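Local coordinates for protein alcohol dehydrogenase, zinc-containing (Streptococcus pneumoniae serotype 2, PDB 5YLN) that probably oxidises alcohols with NAD+ as hydride acceptor, as a zinc-dependent alcohol dehydrogenase of the medium-chain type, at residues G14-V19 with H47-D52; C173-I178 with A197-V202; H219-S224 with K231-L236. All coordinates share one frame; numbering follows the deposited sequence.

Interaction 1: G14-V19 with H47-D52; sequences GLASFV and HIIKGD
The C-terminal end of helix 43-50 meets the turn of a beta hairpin where Ile-49 O accepts a hydrogen bond from Gly-14 N. The bond is short, 2.6 Å between Gly-14 N and Ile-49 O, and nearly straight, with an N-H...O angle of 164°; the donor also lies close to the extension of the carbonyl bond. Ile-49 O lies at the C-terminal end of the helix, and Gly-14 N, at the entry to strand 15-22, supplies it with a donor.

Beside this polar link runs an apolar one. The methyl of Ala-16 lies 3.9 Å from Ile-49 CD1 and equally close to Ile-49 CG1. Ile-49 sets CG1 beside its own backbone N (chi1 -68°), which turns the long branch along the strand, while CG2 comes to the backbone of Leu-15.

The helix ends in a Schellman motif: Gly-51, with a positive phi of 102°, bonds through its N to Ile-48 O at 3.0 Å, and Asp-52 N reaches back to His-47 O at 3.0 Å. Gly-14 also has a positive phi, suited to the tight connection between strands 4-12 and 15-22, which pair antiparallel.

Helix 43-50 starts just after Cys-42, a zinc ligand together with His-64, and the Ile-49 side chain, near the other end of that helix, is about 13 Å from a bound zinc ion. Ile-49 also touches Tyr-333 of helix 329-337, and Ala-16 packs on Tyr-8 across the hairpin.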
ATOM      1  N   GLY A  14     -10.986 -31.195 -11.383  1.00 40.75           N
ATOM      2  CA  GLY A  14     -10.916 -31.639 -12.756  1.00 42.54           C
ATOM      3  C   GLY A  14     -12.232 -31.984 -13.423  1.00 47.70           C
ATOM      4  O   GLY A  14     -12.213 -32.449 -14.565  1.00 53.17           O
ATOM      5  N   LEU A  15     -13.371 -31.776 -12.761  1.00 47.57           N
ATOM      6  CA  LEU A  15     -14.665 -32.199 -13.294  1.00 40.47           C
ATOM      7  C   LEU A  15     -15.741 -31.175 -12.960  1.00 42.78           C
ATOM      8  O   LEU A  15     -16.029 -30.926 -11.787  1.00 42.31           O
ATOM      9  CB  LEU A  15     -15.064 -33.559 -12.740  1.00 42.46           C
ATOM     10  CG  LEU A  15     -16.382 -34.158 -13.227  1.00 43.11           C
ATOM     11  CD1 LEU A  15     -16.344 -34.424 -14.728  1.00 41.23           C
ATOM     12  CD2 LEU A  15     -16.686 -35.442 -12.462  1.00 38.86           C
ATOM     13  N   ALA A  16     -16.353 -30.611 -13.990  1.00 35.99           N
ATOM     14  CA  ALA A  16     -17.605 -29.888 -13.868  1.00 49.16           C
ATOM     15  C   ALA A  16     -18.597 -30.486 -14.859  1.00 49.94           C
ATOM     16  O   ALA A  16     -18.201 -31.074 -15.870  1.00 45.54           O
ATOM     17  CB  ALA A  16     -17.421 -28.388 -14.120  1.00 47.09           C
ATOM     18  N   SER A  17     -19.890 -30.343 -14.568  1.00 44.51           N
ATOM     19  CA  SER A  17     -20.901 -31.085 -15.308  1.00 39.80           C
ATOM     20  C   SER A  17     -22.167 -30.255 -15.471  1.00 43.32           C
ATOM     21  O   SER A  17     -22.650 -29.661 -14.502  1.00 42.02           O
ATOM     22  CB  SER A  17     -21.208 -32.418 -14.599  1.00 41.91           C
ATOM     23  OG  SER A  17     -20.479 -33.487 -15.184  1.00 57.64           O
ATOM     24  N   PHE A  18     -22.685 -30.211 -16.702  1.00 43.14           N
ATOM     25  CA  PHE A  18     -23.976 -29.600 -17.027  1.00 45.15           C
ATOM     26  C   PHE A  18     -25.086 -30.585 -16.659  1.00 48.69           C
ATOM     27  O   PHE A  18     -25.234 -31.629 -17.307  1.00 43.64           O
ATOM     28  CB  PHE A  18     -24.007 -29.246 -18.518  1.00 47.52           C
ATOM     29  CG  PHE A  18     -25.178 -28.388 -18.945  1.00 48.03           C
ATOM     30  CD1 PHE A  18     -25.358 -27.116 -18.416  1.00 46.42           C
ATOM     31  CD2 PHE A  18     -26.079 -28.835 -19.903  1.00 49.77           C
ATOM     32  CE1 PHE A  18     -26.421 -26.324 -18.822  1.00 47.35           C
ATOM     33  CE2 PHE A  18     -27.144 -28.044 -20.306  1.00 47.50           C
ATOM     34  CZ  PHE A  18     -27.312 -26.792 -19.764  1.00 45.91           C
ATOM     35  N   VAL A  19     -25.864 -30.270 -15.614  1.00 44.63           N
ATOM     36  CA  VAL A  19     -26.772 -31.234 -14.992  1.00 47.23           C
ATOM     37  C   VAL A  19     -28.093 -30.558 -14.625  1.00 47.28           C
ATOM     38  O   VAL A  19     -28.219 -29.332 -14.642  1.00 39.73           O
ATOM     39  CB  VAL A  19     -26.143 -31.880 -13.738  1.00 43.43           C
ATOM     40  CG1 VAL A  19     -24.923 -32.698 -14.116  1.00 39.37           C
ATOM     41  CG2 VAL A  19     -25.768 -30.795 -12.727  1.00 40.10           C
ATOM     42  N   HIS A  47     -10.003 -21.900 -12.305  1.00 37.87           N
ATOM     43  CA  HIS A  47      -9.279 -22.290 -11.099  1.00 34.90           C
ATOM     44  C   HIS A  47     -10.128 -23.184 -10.199  1.00 35.86           C
ATOM     45  O   HIS A  47      -9.617 -24.155  -9.631  1.00 39.98           O
ATOM     46  CB  HIS A  47      -8.833 -21.046 -10.323  1.00 30.82           C
ATOM     47  CG  HIS A  47      -7.705 -20.299 -10.970  1.00 50.85           C
ATOM     48  ND1 HIS A  47      -6.443 -20.835 -11.114  1.00 48.29           N
ATOM     49  CD2 HIS A  47      -7.645 -19.049 -11.492  1.00 47.37           C
ATOM     50  CE1 HIS A  47      -5.659 -19.957 -11.713  1.00 45.86           C
ATOM     51  NE2 HIS A  47      -6.362 -18.863 -11.950  1.00 52.82           N
ATOM     52  N   ILE A  48     -11.419 -22.858 -10.034  1.00 34.38           N
ATOM     53  CA  ILE A  48     -12.287 -23.693  -9.203  1.00 37.01           C
ATOM     54  C   ILE A  48     -12.322 -25.121  -9.737  1.00 32.49           C
ATOM     55  O   ILE A  48     -12.183 -26.088  -8.982  1.00 40.95           O
ATOM     56  CB  ILE A  48     -13.707 -23.106  -9.119  1.00 31.34           C
ATOM     57  CG1 ILE A  48     -13.743 -21.823  -8.294  1.00 30.64           C
ATOM     58  CG2 ILE A  48     -14.680 -24.150  -8.540  1.00 31.80           C
ATOM     59  CD1 ILE A  48     -14.973 -21.003  -8.550  1.00 31.67           C
ATOM     60  N   ILE A  49     -12.519 -25.269 -11.049  1.00 36.53           N
ATOM     61  CA  ILE A  49     -12.643 -26.597 -11.654  1.00 33.47           C
ATOM     62  C   ILE A  49     -11.353 -27.384 -11.491  1.00 45.77           C
ATOM     63  O   ILE A  49     -11.375 -28.604 -11.281  1.00 34.64           O
ATOM     64  CB  ILE A  49     -13.039 -26.471 -13.134  1.00 33.56           C
ATOM     65  CG1 ILE A  49     -14.473 -25.936 -13.244  1.00 46.13           C
ATOM     66  CG2 ILE A  49     -12.883 -27.810 -13.867  1.00 34.42           C
ATOM     67  CD1 ILE A  49     -14.861 -25.530 -14.649  1.00 41.32           C
ATOM     68  N   LYS A  50     -10.208 -26.702 -11.592  1.00 40.74           N
ATOM     69  CA  LYS A  50      -8.914 -27.344 -11.379  1.00 43.81           C
ATOM     70  C   LYS A  50      -8.723 -27.817  -9.943  1.00 37.25           C
ATOM     71  O   LYS A  50      -7.931 -28.731  -9.708  1.00 45.41           O
ATOM     72  CB  LYS A  50      -7.785 -26.385 -11.756  1.00 57.01           C
ATOM     73  CG  LYS A  50      -7.345 -26.469 -13.210  1.00 64.24           C
ATOM     74  CD  LYS A  50      -6.351 -25.360 -13.558  1.00 64.65           C
ATOM     75  CE  LYS A  50      -5.141 -25.396 -12.638  1.00 63.07           C
ATOM     76  NZ  LYS A  50      -4.556 -26.776 -12.529  1.00 59.26           N
ATOM     77  N   GLY A  51      -9.434 -27.235  -8.985  1.00 41.23           N
ATOM     78  CA  GLY A  51      -9.254 -27.573  -7.588  1.00 44.90           C
ATOM     79  C   GLY A  51      -8.445 -26.578  -6.785  1.00 49.23           C
ATOM     80  O   GLY A  51      -8.062 -26.890  -5.651  1.00 46.40           O
ATOM     81  N   ASP A  52      -8.171 -25.392  -7.327  1.00 46.89           N
ATOM     82  CA  ASP A  52      -7.374 -24.389  -6.626  1.00 45.29           C
ATOM     83  C   ASP A  52      -8.221 -23.426  -5.800  1.00 44.85           C
ATOM     84  O   ASP A  52      -7.663 -22.505  -5.189  1.00 44.37           O
ATOM     85  CB  ASP A  52      -6.524 -23.587  -7.619  1.00 49.77           C
ATOM     86  CG  ASP A  52      -5.676 -24.481  -8.524  1.00 53.24           C
ATOM     87  OD1 ASP A  52      -5.233 -25.550  -8.062  1.00 57.98           O
ATOM     88  OD2 ASP A  52      -5.457 -24.102  -9.703  1.00 52.97           O
TER

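Interaction 2: C173-I178 with A197-V202; sequences CSVAII and AKLIMV
The flat peptide groups of Val-175 to Ile-178 and Leu-199 to Val-202 join edge to edge in a sheet, with Val-175, Ile-177, Leu-199 and Met-201 on one face and Ala-176, Ile-178, Ile-200 and Val-202 on the other. Along the shared edge five hydrogen bonds alternate between the strands, among them Val-175 N to Lys-198 O and Ile-200 N to Val-175 O, both 2.8 Å. Ala-197 N adds a weak one to Cys-173 O. The axes of strand segments 174-178 and 198-202 run parallel, 18° apart.

On the first face Leu-199 CD2 lies alongside Val-175 CB at 3.8 Å, and Met-201, bent at both chi2 and chi3, swings CE back to Ile-177 CB at 3.9 Å. Leu-188 of helix 182-191 packs on Ile-177, Leu-199 and Met-201.

On the second, Ile-178 turns CD1 to within 3.6 Å of Val-202 CB, and both residues touch Phe-257 of helix 252-261. Ser-174 OG, on the same face, bonds to Asp-243 N on strand 242-247.

Two parallel neighbours joined through helix 182-191, with a glycine-rich GxGxxG sequence just beyond Ile-178, form the beta-alpha-beta unit of a Rossmann fold, consistent with a dinucleotide-binding domain.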
ATOM      1  N   CYS A 173       0.355  10.520 -15.730  1.00 32.08           N
ATOM      2  CA  CYS A 173       1.265   9.557 -15.107  1.00 31.89           C
ATOM      3  C   CYS A 173       1.642   8.431 -16.076  1.00 32.89           C
ATOM      4  O   CYS A 173       1.201   8.372 -17.229  1.00 33.11           O
ATOM      5  CB  CYS A 173       0.649   8.964 -13.843  1.00 40.63           C
ATOM      6  SG  CYS A 173      -0.534   7.643 -14.182  1.00 42.56           S
ATOM      7  N   SER A 174       2.474   7.513 -15.586  1.00 27.38           N
ATOM      8  CA  SER A 174       2.982   6.392 -16.357  1.00 30.02           C
ATOM      9  C   SER A 174       2.466   5.107 -15.723  1.00 33.18           C
ATOM     10  O   SER A 174       2.717   4.840 -14.540  1.00 35.17           O
ATOM     11  CB  SER A 174       4.514   6.421 -16.403  1.00 31.72           C
ATOM     12  OG  SER A 174       5.042   6.347 -15.087  1.00 44.77           O
ATOM     13  N   VAL A 175       1.735   4.331 -16.501  1.00 38.48           N
ATOM     14  CA  VAL A 175       1.154   3.079 -16.042  1.00 35.32           C
ATOM     15  C   VAL A 175       1.766   1.948 -16.847  1.00 35.66           C
ATOM     16  O   VAL A 175       1.959   2.070 -18.062  1.00 32.14           O
ATOM     17  CB  VAL A 175      -0.378   3.073 -16.189  1.00 37.22           C
ATOM     18  CG1 VAL A 175      -0.968   1.768 -15.611  1.00 26.00           C
ATOM     19  CG2 VAL A 175      -0.986   4.336 -15.554  1.00 25.63           C
ATOM     20  N   ALA A 176       2.082   0.860 -16.164  1.00 27.14           N
ATOM     21  CA  ALA A 176       2.345  -0.412 -16.816  1.00 31.62           C
ATOM     22  C   ALA A 176       1.323  -1.421 -16.321  1.00 32.29           C
ATOM     23  O   ALA A 176       0.990  -1.450 -15.133  1.00 31.42           O
ATOM     24  CB  ALA A 176       3.764  -0.916 -16.534  1.00 29.79           C
ATOM     25  N   ILE A 177       0.816  -2.237 -17.237  1.00 36.19           N
ATOM     26  CA  ILE A 177      -0.096  -3.320 -16.895  1.00 30.98           C
ATOM     27  C   ILE A 177       0.607  -4.635 -17.217  1.00 30.86           C
ATOM     28  O   ILE A 177       1.109  -4.823 -18.335  1.00 31.59           O
ATOM     29  CB  ILE A 177      -1.438  -3.168 -17.629  1.00 34.32           C
ATOM     30  CG1 ILE A 177      -2.069  -1.843 -17.197  1.00 30.01           C
ATOM     31  CG2 ILE A 177      -2.387  -4.309 -17.279  1.00 28.94           C
ATOM     32  CD1 ILE A 177      -3.262  -1.414 -18.043  1.00 30.64           C
ATOM     33  N   ILE A 178       0.712  -5.502 -16.214  1.00 28.07           N
ATOM     34  CA  ILE A 178       1.418  -6.768 -16.339  1.00 28.64           C
ATOM     35  C   ILE A 178       0.366  -7.851 -16.512  1.00 31.67           C
ATOM     36  O   ILE A 178      -0.292  -8.264 -15.547  1.00 34.32           O
ATOM     37  CB  ILE A 178       2.316  -7.055 -15.131  1.00 40.94           C
ATOM     38  CG1 ILE A 178       3.099  -5.795 -14.765  1.00 39.16           C
ATOM     39  CG2 ILE A 178       3.272  -8.201 -15.460  1.00 36.38           C
ATOM     40  CD1 ILE A 178       3.958  -5.276 -15.879  1.00 38.02           C
ATOM     41  N   ALA A 197      -0.248   9.476 -19.272  1.00 33.23           N
ATOM     42  CA  ALA A 197       0.645   9.746 -20.406  1.00 35.39           C
ATOM     43  C   ALA A 197       1.070   8.460 -21.112  1.00 39.61           C
ATOM     44  O   ALA A 197       1.155   8.413 -22.343  1.00 40.03           O
ATOM     45  CB  ALA A 197       1.871  10.514 -19.925  1.00 34.60           C
ATOM     46  N   LYS A 198       1.347   7.411 -20.343  1.00 40.67           N
ATOM     47  CA  LYS A 198       1.871   6.155 -20.863  1.00 38.36           C
ATOM     48  C   LYS A 198       1.085   4.999 -20.272  1.00 35.08           C
ATOM     49  O   LYS A 198       0.890   4.916 -19.052  1.00 31.57           O
ATOM     50  CB  LYS A 198       3.361   5.992 -20.546  1.00 35.85           C
ATOM     51  CG  LYS A 198       4.249   6.909 -21.357  1.00 40.62           C
ATOM     52  CD  LYS A 198       5.713   6.572 -21.193  1.00 55.44           C
ATOM     53  CE  LYS A 198       6.537   7.323 -22.222  1.00 62.54           C
ATOM     54  NZ  LYS A 198       6.461   8.797 -22.048  1.00 57.31           N
ATOM     55  N   LEU A 199       0.623   4.127 -21.150  1.00 31.50           N
ATOM     56  CA  LEU A 199      -0.064   2.892 -20.808  1.00 33.56           C
ATOM     57  C   LEU A 199       0.732   1.789 -21.482  1.00 39.58           C
ATOM     58  O   LEU A 199       0.555   1.526 -22.678  1.00 36.10           O
ATOM     59  CB  LEU A 199      -1.504   2.896 -21.286  1.00 38.34           C
ATOM     60  CG  LEU A 199      -2.551   3.423 -20.329  1.00 39.04           C
ATOM     61  CD1 LEU A 199      -3.867   3.583 -21.078  1.00 37.18           C
ATOM     62  CD2 LEU A 199      -2.698   2.462 -19.196  1.00 28.40           C
ATOM     63  N   ILE A 200       1.605   1.161 -20.714  1.00 28.09           N
ATOM     64  CA  ILE A 200       2.548   0.183 -21.226  1.00 31.33           C
ATOM     65  C   ILE A 200       1.996  -1.208 -20.918  1.00 39.31           C
ATOM     66  O   ILE A 200       1.864  -1.590 -19.750  1.00 36.34           O
ATOM     67  CB  ILE A 200       3.931   0.402 -20.604  1.00 35.62           C
ATOM     68  CG1 ILE A 200       4.326   1.876 -20.769  1.00 38.49           C
ATOM     69  CG2 ILE A 200       4.944  -0.557 -21.220  1.00 32.92           C
ATOM     70  CD1 ILE A 200       5.427   2.359 -19.832  1.00 37.54           C
ATOM     71  N   MET A 201       1.626  -1.962 -21.950  1.00 29.02           N
ATOM     72  CA  MET A 201       1.190  -3.336 -21.737  1.00 32.84           C
ATOM     73  C   MET A 201       2.402  -4.250 -21.802  1.00 29.72           C
ATOM     74  O   MET A 201       3.201  -4.165 -22.740  1.00 34.37           O
ATOM     75  CB  MET A 201       0.142  -3.773 -22.763  1.00 39.01           C
ATOM     76  CG  MET A 201      -0.550  -5.112 -22.412  1.00 48.89           C
ATOM     77  SD  MET A 201      -1.819  -4.982 -21.108  1.00 56.06           S
ATOM     78  CE  MET A 201      -2.337  -3.339 -21.428  1.00 29.12           C
ATOM     79  N   VAL A 202       2.537  -5.112 -20.796  1.00 41.64           N
ATOM     80  CA  VAL A 202       3.631  -6.076 -20.700  1.00 34.21           C
ATOM     81  C   VAL A 202       3.028  -7.471 -20.689  1.00 32.59           C
ATOM     82  O   VAL A 202       2.108  -7.741 -19.906  1.00 30.30           O
ATOM     83  CB  VAL A 202       4.487  -5.832 -19.440  1.00 36.81           C
ATOM     84  CG1 VAL A 202       5.671  -6.821 -19.373  1.00 32.97           C
ATOM     85  CG2 VAL A 202       4.983  -4.411 -19.436  1.00 32.44           C
TER

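Interaction 3: H219-S224 with K231-L236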
ATOM      1  N   HIS A 219       2.150   1.780 -25.539  1.00 35.71           N
ATOM      2  CA  HIS A 219       3.319   0.967 -25.869  1.00 30.36           C
ATOM      3  C   HIS A 219       3.097  -0.477 -25.453  1.00 34.29           C
ATOM      4  O   HIS A 219       2.352  -0.769 -24.513  1.00 32.55           O
ATOM      5  CB  HIS A 219       4.601   1.422 -25.163  1.00 32.23           C
ATOM      6  CG  HIS A 219       4.864   2.888 -25.252  1.00 41.39           C
ATOM      7  ND1 HIS A 219       4.035   3.831 -24.672  1.00 40.48           N
ATOM      8  CD2 HIS A 219       5.861   3.577 -25.856  1.00 40.14           C
ATOM      9  CE1 HIS A 219       4.509   5.038 -24.927  1.00 41.63           C
ATOM     10  NE2 HIS A 219       5.617   4.913 -25.638  1.00 42.20           N
ATOM     11  N   LYS A 220       3.794  -1.374 -26.131  1.00 35.07           N
ATOM     12  CA  LYS A 220       3.855  -2.767 -25.728  1.00 40.95           C
ATOM     13  C   LYS A 220       5.292  -3.123 -25.391  1.00 42.35           C
ATOM     14  O   LYS A 220       6.241  -2.609 -25.996  1.00 43.86           O
ATOM     15  CB  LYS A 220       3.337  -3.711 -26.824  1.00 40.10           C
ATOM     16  CG  LYS A 220       4.159  -3.691 -28.117  1.00 41.00           C
ATOM     17  CD  LYS A 220       3.602  -4.685 -29.142  1.00 38.90           C
ATOM     18  CE  LYS A 220       4.340  -4.567 -30.470  1.00 42.19           C
ATOM     19  NZ  LYS A 220       3.853  -5.599 -31.435  1.00 50.96           N
ATOM     20  N   VAL A 221       5.446  -4.013 -24.421  1.00 40.10           N
ATOM     21  CA  VAL A 221       6.758  -4.533 -24.055  1.00 35.51           C
ATOM     22  C   VAL A 221       6.605  -6.031 -23.885  1.00 34.32           C
ATOM     23  O   VAL A 221       5.751  -6.476 -23.115  1.00 36.36           O
ATOM     24  CB  VAL A 221       7.294  -3.900 -22.760  1.00 42.61           C
ATOM     25  CG1 VAL A 221       8.597  -4.571 -22.341  1.00 38.53           C
ATOM     26  CG2 VAL A 221       7.482  -2.395 -22.941  1.00 42.77           C
ATOM     27  N   ASN A 222       7.399  -6.806 -24.616  1.00 37.84           N
ATOM     28  CA  ASN A 222       7.354  -8.255 -24.498  1.00 40.21           C
ATOM     29  C   ASN A 222       8.287  -8.669 -23.365  1.00 45.02           C
ATOM     30  O   ASN A 222       9.463  -8.291 -23.350  1.00 46.55           O
ATOM     31  CB  ASN A 222       7.747  -8.921 -25.817  1.00 45.03           C
ATOM     32  CG  ASN A 222       7.327 -10.386 -25.879  1.00 45.63           C
ATOM     33  OD1 ASN A 222       7.630 -11.167 -24.985  1.00 45.02           O
ATOM     34  ND2 ASN A 222       6.590 -10.745 -26.914  1.00 44.72           N
ATOM     35  N   SER A 223       7.762  -9.426 -22.407  1.00 52.20           N
ATOM     36  CA  SER A 223       8.515  -9.776 -21.211  1.00 51.17           C
ATOM     37  C   SER A 223       9.324 -11.057 -21.375  1.00 49.79           C
ATOM     38  O   SER A 223       9.762 -11.632 -20.372  1.00 47.02           O
ATOM     39  CB  SER A 223       7.571  -9.898 -20.016  1.00 48.02           C
ATOM     40  OG  SER A 223       6.473 -10.730 -20.333  1.00 55.54           O
ATOM     41  N   SER A 224       9.539 -11.510 -22.611  1.00 50.30           N
ATOM     42  CA  SER A 224      10.236 -12.777 -22.820  1.00 56.46           C
ATOM     43  C   SER A 224      11.667 -12.719 -22.302  1.00 59.95           C
ATOM     44  O   SER A 224      12.143 -13.668 -21.668  1.00 62.20           O
ATOM     45  CB  SER A 224      10.205 -13.152 -24.296  1.00 52.65           C
ATOM     46  OG  SER A 224       8.878 -13.474 -24.672  1.00 61.04           O
ATOM     47  N   LYS A 231      14.713  -2.837 -18.639  1.00 34.72           N
ATOM     48  CA  LYS A 231      15.448  -1.743 -19.273  1.00 34.22           C
ATOM     49  C   LYS A 231      14.519  -0.874 -20.107  1.00 43.09           C
ATOM     50  O   LYS A 231      14.487   0.348 -19.958  1.00 39.41           O
ATOM     51  CB  LYS A 231      16.561  -2.286 -20.162  1.00 35.21           C
ATOM     52  CG  LYS A 231      17.824  -2.685 -19.434  1.00 66.38           C
ATOM     53  CD  LYS A 231      18.996  -2.752 -20.423  1.00 69.93           C
ATOM     54  CE  LYS A 231      19.868  -3.984 -20.209  1.00 69.56           C
ATOM     55  NZ  LYS A 231      20.370  -4.070 -18.814  1.00 70.94           N
ATOM     56  N   GLU A 232      13.745  -1.506 -20.987  1.00 45.54           N
ATOM     57  CA  GLU A 232      12.888  -0.775 -21.901  1.00 47.81           C
ATOM     58  C   GLU A 232      11.871   0.071 -21.148  1.00 43.68           C
ATOM     59  O   GLU A 232      11.569   1.199 -21.548  1.00 38.53           O
ATOM     60  CB  GLU A 232      12.192  -1.762 -22.838  1.00 52.14           C
ATOM     61  CG  GLU A 232      11.217  -1.113 -23.791  1.00 65.79           C
ATOM     62  CD  GLU A 232      10.799  -2.043 -24.912  1.00 74.15           C
ATOM     63  OE1 GLU A 232      11.318  -3.193 -24.955  1.00 76.58           O
ATOM     64  OE2 GLU A 232       9.956  -1.616 -25.740  1.00 69.78           O
ATOM     65  N   ILE A 233      11.340  -0.449 -20.045  1.00 37.99           N
ATOM     66  CA  ILE A 233      10.362   0.326 -19.298  1.00 39.58           C
ATOM     67  C   ILE A 233      11.034   1.506 -18.600  1.00 37.30           C
ATOM     68  O   ILE A 233      10.470   2.606 -18.535  1.00 38.08           O
ATOM     69  CB  ILE A 233       9.597  -0.587 -18.325  1.00 40.93           C
ATOM     70  CG1 ILE A 233       8.664  -1.503 -19.128  1.00 36.28           C
ATOM     71  CG2 ILE A 233       8.811   0.244 -17.299  1.00 35.75           C
ATOM     72  CD1 ILE A 233       8.084  -2.657 -18.327  1.00 37.03           C
ATOM     73  N   TYR A 234      12.264   1.319 -18.106  1.00 37.44           N
ATOM     74  CA  TYR A 234      12.981   2.448 -17.520  1.00 41.83           C
ATOM     75  C   TYR A 234      13.374   3.465 -18.584  1.00 42.52           C
ATOM     76  O   TYR A 234      13.438   4.663 -18.298  1.00 43.22           O
ATOM     77  CB  TYR A 234      14.210   1.965 -16.732  1.00 45.86           C
ATOM     78  CG  TYR A 234      13.867   1.641 -15.297  1.00 43.02           C
ATOM     79  CD1 TYR A 234      13.599   2.658 -14.397  1.00 39.25           C
ATOM     80  CD2 TYR A 234      13.780   0.327 -14.851  1.00 43.11           C
ATOM     81  CE1 TYR A 234      13.263   2.388 -13.091  1.00 41.96           C
ATOM     82  CE2 TYR A 234      13.442   0.037 -13.532  1.00 37.75           C
ATOM     83  CZ  TYR A 234      13.172   1.075 -12.660  1.00 41.94           C
ATOM     84  OH  TYR A 234      12.839   0.822 -11.342  1.00 43.83           O
ATOM     85  N   ASP A 235      13.603   3.012 -19.816  1.00 42.74           N
ATOM     86  CA  ASP A 235      13.881   3.945 -20.900  1.00 45.77           C
ATOM     87  C   ASP A 235      12.657   4.785 -21.251  1.00 40.23           C
ATOM     88  O   ASP A 235      12.801   5.954 -21.618  1.00 42.00           O
ATOM     89  CB  ASP A 235      14.395   3.175 -22.119  1.00 50.58           C
ATOM     90  CG  ASP A 235      15.837   2.714 -21.949  1.00 54.94           C
ATOM     91  OD1 ASP A 235      16.503   3.176 -20.984  1.00 57.45           O
ATOM     92  OD2 ASP A 235      16.309   1.903 -22.778  1.00 59.07           O
ATOM     93  N   LEU A 236      11.448   4.224 -21.129  1.00 40.26           N
ATOM     94  CA  LEU A 236      10.240   4.982 -21.443  1.00 40.74           C
ATOM     95  C   LEU A 236       9.898   5.994 -20.365  1.00 45.47           C
ATOM     96  O   LEU A 236       9.168   6.949 -20.637  1.00 47.95           O
ATOM     97  CB  LEU A 236       9.056   4.033 -21.649  1.00 47.39           C
ATOM     98  CG  LEU A 236       9.155   3.137 -22.888  1.00 49.67           C
ATOM     99  CD1 LEU A 236       8.139   1.990 -22.836  1.00 49.52           C
ATOM    100  CD2 LEU A 236       8.983   3.968 -24.163  1.00 45.20           C
TER
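Glu-232 approaches Val-221 from the helix side with an extended chain. With chi1 at 177° the chain leaves the backbone pointing away from its own N, and this carries the carboxylate across to the valine methyls: Glu-232 OE2 is 3.8 Å from Val-221 CG2, and Glu-232 OE1 is 4.0 Å from Val-221 CG1. Glu-232 OE1 makes a long, weak ion pair with Lys-228 NZ; against the strand its contacts are van der Waals, with no hydrogen bond across.

Next, Ile-233 brings CG1 to 4.1 Å from Val-221 CG2, so the same methyl is touched by two successive helix residues. One turn on from Glu-232, Leu-236 N bonds back to Glu-232 O. The Leu-236 side chain passes that of His-219 in the opposite direction, with Leu-236 CD2 3.6 Å from His-219 CD2, while Leu-236 CD1 is 4.4 Å from Val-221 CG2.

The helix runs nearly antiparallel to the strand (156°), their axes 9.6 Å apart, as expected where a helix folds back over the strand preceding it. Strand 219-222 is the outermost of this end of the parallel sheet within the chain, pairing with strand 198-203, and Ile-233 reaches past it to Val-202 and to Phe-257 and Ile-261 of helix 252-261.

Overall arrangement
Interactions 2 and 3 belong to one parallel sheet, their centres about 10 Å apart. Strand 198-203, paired with strand 174-178 in interaction 2, also pairs with strand 219-222 of interaction 3: Met-201 N is 2.9 Å from His-219 O and Met-201 O 2.8 Å from Val-221 N, both probable hydrogen bonds. Ile-200 CG2 meets Val-221 CG2 at 3.6 Å, linking the side-chain packing of the two. Interaction 1 lies across the chain's centre from interaction 2, centres about 34 Å and nearest atoms about 13 Å apart; for interaction 3 these are about 37 and 17 Å. It involves the helix starting at the Cys-42 zinc site; interactions 2 and 3 lie away from the metal sites.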